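Baccell_00875 (Bacteroides cellulosilyticus DSM 14838, PDB 5NO8) probably acts as a polysaccharide lyase that removes the L-rhamnose caps linked to glucuronic acid in complex arabinogalactan proteins. Local coordinates at residues M52-V56 with P147-N151; R88-V94 with Y105-D109; T193-I197 with Y233-W237. One frame throughout, in Å; residues are numbered along the deposited sequence. Where two conformers were deposited one is given.

Interaction 1: M52-V56 with P147-N151; sequences MNWVV and PFNDN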
loop_
_atom_site.group_PDB
_atom_site.type_symbol
_atom_site.label_atom_id
_atom_site.label_comp_id
_atom_site.label_asym_id
_atom_site.label_seq_id
_atom_site.Cartn_x
_atom_site.Cartn_y
_atom_site.Cartn_z
ATOM N N MET A 52 -14.243 13.633 15.044
ATOM C CA MET A 52 -13.773 13.466 13.676
ATOM C C MET A 52 -14.948 13.389 12.683
ATOM O O MET A 52 -15.977 12.780 12.967
ATOM C CB MET A 52 -12.965 12.170 13.610
ATOM C CG MET A 52 -12.613 11.749 12.220
ATOM S SD MET A 52 -11.430 10.433 12.328
ATOM C CE MET A 52 -11.416 10.085 10.586
ATOM N N ASN A 53 -14.756 14.004 11.527
ATOM C CA ASN A 53 -15.642 13.836 10.367
ATOM C C ASN A 53 -15.032 12.755 9.486
ATOM O O ASN A 53 -13.899 12.885 9.052
ATOM C CB ASN A 53 -15.741 15.134 9.579
ATOM C CG ASN A 53 -16.800 15.079 8.478
ATOM O OD1 ASN A 53 -17.489 14.069 8.287
ATOM N ND2 ASN A 53 -16.955 16.186 7.776
ATOM N N TRP A 54 -15.770 11.681 9.281
ATOM C CA TRP A 54 -15.251 10.518 8.558
ATOM C C TRP A 54 -15.290 10.693 7.052
ATOM O O TRP A 54 -14.694 9.872 6.321
ATOM C CB TRP A 54 -15.981 9.257 8.997
ATOM C CG TRP A 54 -15.618 8.912 10.397
ATOM C CD1 TRP A 54 -16.189 9.400 11.561
ATOM C CD2 TRP A 54 -14.543 8.076 10.812
ATOM N NE1 TRP A 54 -15.549 8.881 12.650
ATOM C CE2 TRP A 54 -14.539 8.063 12.224
ATOM C CE3 TRP A 54 -13.605 7.295 10.127
ATOM C CZ2 TRP A 54 -13.609 7.318 12.955
ATOM C CZ3 TRP A 54 -12.703 6.551 10.850
ATOM C CH2 TRP A 54 -12.705 6.571 12.256
ATOM N N VAL A 55 -15.936 11.752 6.579
ATOM C CA VAL A 55 -15.893 12.111 5.152
ATOM C C VAL A 55 -15.169 13.424 4.874
ATOM O O VAL A 55 -15.068 14.317 5.736
ATOM C CB VAL A 55 -17.297 12.118 4.481
ATOM C CG1 VAL A 55 -17.957 10.761 4.581
ATOM C CG2 VAL A 55 -18.231 13.172 5.040
ATOM N N VAL A 56 -14.654 13.521 3.657
ATOM C CA VAL A 56 -14.084 14.745 3.133
ATOM C C VAL A 56 -15.239 15.730 2.993
ATOM O O VAL A 56 -16.316 15.333 2.570
ATOM C CB VAL A 56 -13.425 14.513 1.750
ATOM C CG1 VAL A 56 -12.796 15.800 1.212
ATOM C CG2 VAL A 56 -12.356 13.424 1.846
ATOM N N PRO A 147 -16.753 9.244 0.110
ATOM C CA PRO A 147 -15.540 10.069 0.223
ATOM C C PRO A 147 -14.944 10.028 1.622
ATOM O O PRO A 147 -14.922 11.029 2.316
ATOM C CB PRO A 147 -16.022 11.459 -0.178
ATOM C CG PRO A 147 -17.460 11.465 0.210
ATOM C CD PRO A 147 -17.958 10.071 -0.036
ATOM N N PHE A 148 -14.440 8.857 2.000
ATOM C CA PHE A 148 -13.765 8.663 3.302
ATOM C C PHE A 148 -12.604 9.652 3.415
ATOM O O PHE A 148 -11.903 9.937 2.420
ATOM C CB PHE A 148 -13.244 7.231 3.470
ATOM C CG PHE A 148 -14.314 6.194 3.627
ATOM C CD1 PHE A 148 -14.886 5.944 4.868
ATOM C CD2 PHE A 148 -14.723 5.435 2.532
ATOM C CE1 PHE A 148 -15.875 4.971 5.023
ATOM C CE2 PHE A 148 -15.717 4.480 2.673
ATOM C CZ PHE A 148 -16.292 4.251 3.910
ATOM N N ASN A 149 -12.392 10.153 4.639
ATOM C CA ASN A 149 -11.457 11.260 4.906
ATOM C C ASN A 149 -10.029 10.736 5.060
ATOM O O ASN A 149 -9.472 10.720 6.160
ATOM C CB ASN A 149 -11.950 12.026 6.154
ATOM C CG ASN A 149 -11.447 13.452 6.226
ATOM O OD1 ASN A 149 -10.864 13.975 5.292
ATOM N ND2 ASN A 149 -11.697 14.098 7.376
ATOM N N ASP A 150 -9.485 10.242 3.950
ATOM C CA ASP A 150 -8.191 9.572 3.898
ATOM C C ASP A 150 -7.260 10.506 3.143
ATOM O O ASP A 150 -7.202 10.537 1.898
ATOM C CB ASP A 150 -8.306 8.206 3.205
ATOM C CG ASP A 150 -7.033 7.363 3.324
ATOM O OD1 ASP A 150 -5.907 7.931 3.466
ATOM O OD2 ASP A 150 -7.156 6.105 3.291
ATOM N N ASN A 151 -6.557 11.330 3.907
ATOM C CA ASN A 151 -5.633 12.298 3.345
ATOM C C ASN A 151 -4.670 12.768 4.449
ATOM O O ASN A 151 -4.855 12.420 5.611
ATOM C CB ASN A 151 -6.395 13.458 2.683
ATOM C CG ASN A 151 -7.486 14.006 3.566
ATOM O OD1 ASN A 151 -7.185 14.668 4.551
ATOM N ND2 ASN A 151 -8.769 13.710 3.227
#
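Backbone hydrogen bonds join Val56 to Pro147 and Trp54 to Asn149. Val56 N donates to Pro147 O at 2.8 Å, and Asn149 N to Trp54 O at 2.9 Å. Two CA-H...O contacts reinforce them, Phe148 CA on Trp54 O and Val55 CA on Pro147 O (3.2 Å). Together they make a single beta bridge, Val55 with Phe148, between two otherwise irregular loops, the one preceding strand 75-81 and the other leaving strand 137-145. Among side chains, the amide of Asn149, at the centre of an inverse gamma turn, does most of the bonding. With CG anti to the backbone N (chi1 -157°), its ND2 gives a hydrogen bond to Asn53 O at 3.0 Å, while its OD1 accepts from Asn151 ND2 and Gln62 NE2, so both ends of the amide are held. Were Asn149 replaced by an alanine, Asn53 O would probably be left without this donor, and Asn151 ND2 and Gln62 NE2 without their shared acceptor. Asn151 OD1 accepts separately from Arg162 NE. Asn53 OD1 closes an Asx turn onto Val55 N and also accepts from Leu43 N. Apolar packing is lighter: Val56 CB lies 4.4 Å from Pro147 CB, and Val55 CB touches Pro147 CG at 4.3 Å.

Interaction 2: R88-V94 with Y105-D109; sequences REWRIPV and YREGD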
loop_
_atom_site.group_PDB
_atom_site.type_symbol
_atom_site.label_atom_id
_atom_site.label_comp_id
_atom_site.label_asym_id
_atom_site.label_seq_id
_atom_site.Cartn_x
_atom_site.Cartn_y
_atom_site.Cartn_z
ATOM N N ARG A 88 -24.754 9.204 -16.710
ATOM C CA ARG A 88 -25.542 10.047 -15.808
ATOM C C ARG A 88 -24.882 10.104 -14.443
ATOM O O ARG A 88 -24.289 9.123 -13.983
ATOM C CB ARG A 88 -26.948 9.489 -15.646
ATOM C CG ARG A 88 -27.678 9.154 -16.931
ATOM C CD ARG A 88 -28.016 10.371 -17.747
ATOM N NE ARG A 88 -28.873 11.327 -17.021
ATOM C CZ ARG A 88 -30.091 11.746 -17.383
ATOM N NH1 ARG A 88 -30.706 12.642 -16.612
ATOM N NH2 ARG A 88 -30.696 11.316 -18.491
ATOM N N GLU A 89 -24.980 11.251 -13.788
ATOM C CA GLU A 89 -24.472 11.430 -12.424
ATOM C C GLU A 89 -25.686 11.906 -11.645
ATOM O O GLU A 89 -26.348 12.859 -12.095
ATOM C CB GLU A 89 -23.360 12.482 -12.369
ATOM C CG GLU A 89 -22.137 12.144 -13.200
ATOM C CD GLU A 89 -21.167 13.307 -13.319
ATOM O OE1 GLU A 89 -21.459 14.264 -14.082
ATOM O OE2 GLU A 89 -20.111 13.268 -12.653
ATOM N N TRP A 90 -26.043 11.233 -10.555
ATOM C CA TRP A 90 -27.164 11.721 -9.744
ATOM C C TRP A 90 -26.641 12.724 -8.750
ATOM O O TRP A 90 -25.591 12.522 -8.122
ATOM C CB TRP A 90 -28.007 10.594 -9.122
ATOM C CG TRP A 90 -27.429 9.708 -8.061
ATOM C CD1 TRP A 90 -27.526 9.879 -6.698
ATOM C CD2 TRP A 90 -26.784 8.449 -8.257
ATOM N NE1 TRP A 90 -26.948 8.828 -6.050
ATOM C CE2 TRP A 90 -26.489 7.927 -6.977
ATOM C CE3 TRP A 90 -26.433 7.703 -9.391
ATOM C CZ2 TRP A 90 -25.827 6.700 -6.804
ATOM C CZ3 TRP A 90 -25.777 6.479 -9.208
ATOM C CH2 TRP A 90 -25.481 6.008 -7.931
ATOM N N ARG A 91 -27.347 13.852 -8.649
ATOM C CA ARG A 91 -26.919 14.938 -7.783
ATOM C C ARG A 91 -28.103 15.738 -7.234
ATOM O O ARG A 91 -28.051 16.151 -6.094
ATOM C CB ARG A 91 -25.971 15.903 -8.529
ATOM C CG ARG A 91 -25.372 16.969 -7.608
ATOM C CD ARG A 91 -24.365 17.865 -8.316
ATOM N NE ARG A 91 -25.072 18.850 -9.106
ATOM C CZ ARG A 91 -25.498 20.038 -8.669
ATOM N NH1 ARG A 91 -25.255 20.474 -7.431
ATOM N NH2 ARG A 91 -26.171 20.804 -9.507
ATOM N N ILE A 92 -29.145 15.942 -8.027
ATOM C CA ILE A 92 -30.315 16.729 -7.592
ATOM C C ILE A 92 -31.520 15.796 -7.491
ATOM O O ILE A 92 -31.990 15.307 -8.497
ATOM C CB ILE A 92 -30.617 17.869 -8.579
ATOM C CG1 ILE A 92 -29.390 18.808 -8.735
ATOM C CG2 ILE A 92 -31.880 18.623 -8.174
ATOM C CD1 ILE A 92 -28.879 19.431 -7.438
ATOM N N PRO A 93 -32.024 15.573 -6.274
ATOM C CA PRO A 93 -33.151 14.702 -6.086
ATOM C C PRO A 93 -34.422 15.249 -6.713
ATOM O O PRO A 93 -34.589 16.478 -6.815
ATOM C CB PRO A 93 -33.335 14.651 -4.568
ATOM C CG PRO A 93 -32.248 15.406 -3.960
ATOM C CD PRO A 93 -31.518 16.132 -5.014
ATOM N N VAL A 94 -35.295 14.337 -7.109
ATOM C CA VAL A 94 -36.680 14.682 -7.435
ATOM C C VAL A 94 -37.535 14.750 -6.174
ATOM O O VAL A 94 -38.530 15.449 -6.153
ATOM C CB VAL A 94 -37.314 13.768 -8.499
ATOM C CG1 VAL A 94 -36.514 13.828 -9.783
ATOM C CG2 VAL A 94 -37.462 12.336 -8.052
ATOM N N TYR A 105 -33.914 9.977 -6.737
ATOM C CA TYR A 105 -33.345 10.589 -7.942
ATOM C C TYR A 105 -33.911 9.854 -9.120
ATOM O O TYR A 105 -34.216 8.655 -9.025
ATOM C CB TYR A 105 -31.798 10.450 -7.977
ATOM C CG TYR A 105 -31.072 10.919 -6.756
ATOM C CD1 TYR A 105 -31.000 10.104 -5.616
ATOM C CD2 TYR A 105 -30.492 12.191 -6.683
ATOM C CE1 TYR A 105 -30.349 10.522 -4.477
ATOM C CE2 TYR A 105 -29.836 12.630 -5.520
ATOM C CZ TYR A 105 -29.786 11.801 -4.417
ATOM O OH TYR A 105 -29.153 12.175 -3.252
ATOM N N ARG A 106 -34.021 10.539 -10.256
ATOM C CA ARG A 106 -34.473 9.925 -11.490
ATOM C C ARG A 106 -33.601 10.466 -12.603
ATOM O O ARG A 106 -33.616 11.663 -12.892
ATOM C CB ARG A 106 -35.957 10.176 -11.761
ATOM C CG ARG A 106 -36.492 9.596 -13.057
ATOM C CD ARG A 106 -36.525 8.057 -13.094
ATOM N NE ARG A 106 -37.109 7.642 -14.347
ATOM C CZ ARG A 106 -38.406 7.443 -14.581
ATOM N NH1 ARG A 106 -39.290 7.507 -13.611
ATOM N NH2 ARG A 106 -38.804 7.104 -15.798
ATOM N N GLU A 107 -32.831 9.565 -13.198
ATOM C CA GLU A 107 -31.833 9.931 -14.192
ATOM C C GLU A 107 -32.115 9.086 -15.416
ATOM O O GLU A 107 -31.763 7.884 -15.478
ATOM C CB GLU A 107 -30.423 9.691 -13.652
ATOM C CG GLU A 107 -30.059 10.483 -12.391
ATOM C CD GLU A 107 -30.094 11.988 -12.551
ATOM O OE1 GLU A 107 -29.828 12.481 -13.671
ATOM O OE2 GLU A 107 -30.353 12.677 -11.525
ATOM N N GLY A 108 -32.807 9.696 -16.375
ATOM C CA GLY A 108 -33.250 8.961 -17.555
ATOM C C GLY A 108 -34.246 7.903 -17.120
ATOM O O GLY A 108 -35.183 8.183 -16.354
ATOM N N ASP A 109 -34.031 6.672 -17.585
ATOM C CA ASP A 109 -34.877 5.542 -17.201
ATOM C C ASP A 109 -34.655 5.060 -15.762
ATOM O O ASP A 109 -35.424 4.257 -15.270
ATOM C CB ASP A 109 -34.593 4.333 -18.108
ATOM C CG ASP A 109 -34.981 4.570 -19.554
ATOM O OD1 ASP A 109 -36.067 5.150 -19.780
ATOM O OD2 ASP A 109 -34.197 4.170 -20.450
HETATM O O HOH W 1 -27.031 12.852 -14.885
HETATM O O HOH W 2 -29.170 14.765 -10.710
HETATM O O HOH W 3 -32.676 13.113 -10.070
#
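Trp90 meets Tyr105 edge to face, CD1 of the indole standing over the centre of the phenol ring and 3.6 Å from Tyr105 CD1. Pro93 CB lies over the opposite face, and Pro93 CD is 3.9 Å from Tyr105 CE2, so the phenol is held between indole and pyrrolidine. Beside this apolar layer, Arg88 NH1 forms a salt bridge and hydrogen bond with Glu107 OE1 at 3.1 Å. The carboxylate is met on its anti side, the two planes are turned 72° apart, and the guanidinium also lies with one face over the Gly108 backbone. Strands 84-90 and 102-107 belong to different sheets; their parts 88-90 and 105-107 run antiparallel at 171°, axes 7.7 Å apart, and side chains and water fill the interval. One water takes protons from Arg88 NE and Glu89 N and donates to Glu107 OE1; another links Arg91 N to Glu107 OE2. A bend at chi2 (-61°) folds the Glu107 carboxylate back toward these partners. Farther out, Trp90 NE1 donates to Gly73 O and Tyr105 OH bonds to Thr37 O, fixing the outer ends of both aromatic groups, while Ile112 of strand 110-119 packs against Trp90, Tyr105 and Glu107.

Interaction 3: T193-I197 with Y233-W237; sequences TDGAI and YSLEW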
loop_
_atom_site.group_PDB
_atom_site.type_symbol
_atom_site.label_atom_id
_atom_site.label_comp_id
_atom_site.label_asym_id
_atom_site.label_seq_id
_atom_site.Cartn_x
_atom_site.Cartn_y
_atom_site.Cartn_z
ATOM N N THR A 193 -24.392 -5.683 3.119
ATOM C CA THR A 193 -25.351 -6.701 3.547
ATOM C C THR A 193 -26.356 -7.118 2.502
ATOM O O THR A 193 -27.007 -8.119 2.695
ATOM C CB THR A 193 -26.111 -6.220 4.801
ATOM O OG1 THR A 193 -26.660 -4.904 4.584
ATOM C CG2 THR A 193 -25.135 -6.159 5.974
ATOM N N ASP A 194 -26.488 -6.386 1.401
ATOM C CA ASP A 194 -27.268 -6.857 0.280
ATOM C C ASP A 194 -26.601 -6.301 -0.974
ATOM O O ASP A 194 -26.043 -5.217 -0.942
ATOM C CB ASP A 194 -28.738 -6.407 0.400
ATOM C CG ASP A 194 -29.661 -7.141 -0.566
ATOM O OD1 ASP A 194 -29.345 -8.277 -1.002
ATOM O OD2 ASP A 194 -30.736 -6.600 -0.887
ATOM N N GLY A 195 -26.650 -7.055 -2.064
ATOM C CA GLY A 195 -25.930 -6.700 -3.290
ATOM C C GLY A 195 -24.430 -6.894 -3.112
ATOM O O GLY A 195 -23.998 -7.708 -2.287
ATOM N N ALA A 196 -23.646 -6.175 -3.897
ATOM C CA ALA A 196 -22.206 -6.407 -3.975
ATOM C C ALA A 196 -21.433 -5.173 -4.381
ATOM O O ALA A 196 -21.965 -4.280 -5.052
ATOM C CB ALA A 196 -21.918 -7.540 -4.943
ATOM N N ILE A 197 -20.169 -5.141 -3.975
ATOM C CA ILE A 197 -19.215 -4.154 -4.465
ATOM C C ILE A 197 -18.089 -4.946 -5.125
ATOM O O ILE A 197 -17.467 -5.818 -4.499
ATOM C CB ILE A 197 -18.685 -3.231 -3.351
ATOM C CG1 ILE A 197 -19.794 -2.343 -2.793
ATOM C CG2 ILE A 197 -17.509 -2.368 -3.831
ATOM C CD1 ILE A 197 -20.428 -1.412 -3.807
ATOM N N TYR A 233 -32.125 -3.432 -8.856
ATOM C CA TYR A 233 -30.953 -3.950 -8.145
ATOM C C TYR A 233 -30.876 -3.215 -6.808
ATOM O O TYR A 233 -31.042 -1.982 -6.760
ATOM C CB TYR A 233 -29.702 -3.699 -8.949
ATOM C CG TYR A 233 -28.481 -4.284 -8.279
ATOM C CD1 TYR A 233 -28.230 -5.655 -8.354
ATOM C CD2 TYR A 233 -27.620 -3.489 -7.541
ATOM C CE1 TYR A 233 -27.118 -6.223 -7.726
ATOM C CE2 TYR A 233 -26.505 -4.046 -6.893
ATOM C CZ TYR A 233 -26.258 -5.415 -7.019
ATOM O OH TYR A 233 -25.171 -5.988 -6.390
ATOM N N SER A 234 -30.637 -3.959 -5.729
ATOM C CA SER A 234 -30.506 -3.379 -4.405
ATOM C C SER A 234 -29.117 -3.592 -3.802
ATOM O O SER A 234 -28.546 -4.679 -3.860
ATOM C CB SER A 234 -31.550 -3.919 -3.426
ATOM O OG SER A 234 -31.818 -5.283 -3.671
ATOM N N LEU A 235 -28.617 -2.528 -3.206
ATOM C CA LEU A 235 -27.375 -2.551 -2.456
ATOM C C LEU A 235 -27.717 -2.011 -1.072
ATOM O O LEU A 235 -28.351 -0.962 -0.955
ATOM C CB LEU A 235 -26.374 -1.657 -3.116
ATOM C CG LEU A 235 -25.099 -1.332 -2.344
ATOM C CD1 LEU A 235 -24.171 -2.526 -2.329
ATOM C CD2 LEU A 235 -24.429 -0.096 -2.912
ATOM N N GLU A 236 -27.240 -2.702 -0.036
ATOM C CA GLU A 236 -27.434 -2.244 1.310
ATOM C C GLU A 236 -26.108 -2.361 2.061
ATOM O O GLU A 236 -25.375 -3.333 1.902
ATOM C CB GLU A 236 -28.515 -3.087 1.986
ATOM C CG GLU A 236 -28.813 -2.700 3.420
ATOM C CD GLU A 236 -29.724 -3.699 4.122
ATOM O OE1 GLU A 236 -30.897 -3.339 4.338
ATOM O OE2 GLU A 236 -29.285 -4.837 4.439
ATOM N N TRP A 237 -25.815 -1.391 2.902
ATOM C CA TRP A 237 -24.700 -1.555 3.803
ATOM C C TRP A 237 -25.002 -0.953 5.158
ATOM O O TRP A 237 -25.933 -0.156 5.280
ATOM C CB TRP A 237 -23.427 -0.984 3.212
ATOM C CG TRP A 237 -23.447 0.479 2.755
ATOM C CD1 TRP A 237 -23.939 1.561 3.421
ATOM C CD2 TRP A 237 -22.887 0.988 1.542
ATOM N NE1 TRP A 237 -23.747 2.698 2.696
ATOM C CE2 TRP A 237 -23.096 2.379 1.536
ATOM C CE3 TRP A 237 -22.203 0.408 0.479
ATOM C CZ2 TRP A 237 -22.647 3.197 0.502
ATOM C CZ3 TRP A 237 -21.770 1.229 -0.565
ATOM C CH2 TRP A 237 -22.006 2.592 -0.543
#
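Thr193 holds OG1 between its backbone N and carbonyl carbon (chi1 51°), and Glu236 reaches out with CG anti to its own N (chi1 180°) and an extended chain beyond; the two torsions bring hydroxyl and carboxylate together. Thr193 OG1 donates to Glu236 OE2 at 2.6 Å, meeting the oxygen on its anti side, 18° out of the carboxylate plane. The backbone beneath this short bond forms a classic beta bulge, two residues, Thr193 and Asp194, set opposite the single residue Glu236 where strand 187-194 ends beside strand 232-242 in an antiparallel sheet. Glu236 O is gripped twice, by Thr193 N at 2.8 Å and by Asp194 N at 3.3 Å, the donors arriving from the same face of its carbonyl plane. Glu236 N returns a bond to Asp194 O at 2.9 Å, completing the hydrogen-bonded pair of Asp194 with Glu236. Their side chains share one face of the sheet, Asp194 CB lying 3.7 Å from Glu236 CB, with the carboxylates kept apart.

Past the bulge the chain leaves the sheet through Gly195. Its positive phi suits glycine, and a CB here would run into Ser234 O and Tyr233 OH, whereas the bare Gly195 CA makes a CA-H...O contact with Ser234 O. Beyond it, the end of the Ile197 side chain reaches Leu235 and Trp237, which lie on the opposite side of the strand from Glu236. The indole is itself held from strand 122-131, NE1 donating to Glu125 OE1 and the ring packing edge-to-face with Tyr127. Ala196 O is buried by the contact and has no polar partner in the model; Leu235 CD1 is its neighbour at 3.9 Å. Ile197 bridges the two hydrophobic side chains with one methyl: CD1 lies 4.2 Å from Leu235 CD1 and near the plane of the indole, at its edge, 4.4 Å from Trp237 CZ3.

The three contacts join different levels of structure: interaction 1 ties two loops together, interaction 2 brings strands of two different sheets face to face, and interaction 3 pairs neighbouring strands of one sheet, with no atoms touching between them. Interaction 2 is nested within the chain loop that interaction 1 closes, yet their centres lie about 25 Å apart; interaction 3 follows both in sequence. Interactions 2 and 3 reach the same antiparallel sheet, through strand 102-107 in one and strands 187-194 and 232-242 in the other, with centres about 19 Å and nearest atoms about 8 Å apart. Interaction 1, buried and about 22 Å from interaction 3 between centres, lies nearer the middle of the chain, whereas interaction 2 lies at the surface.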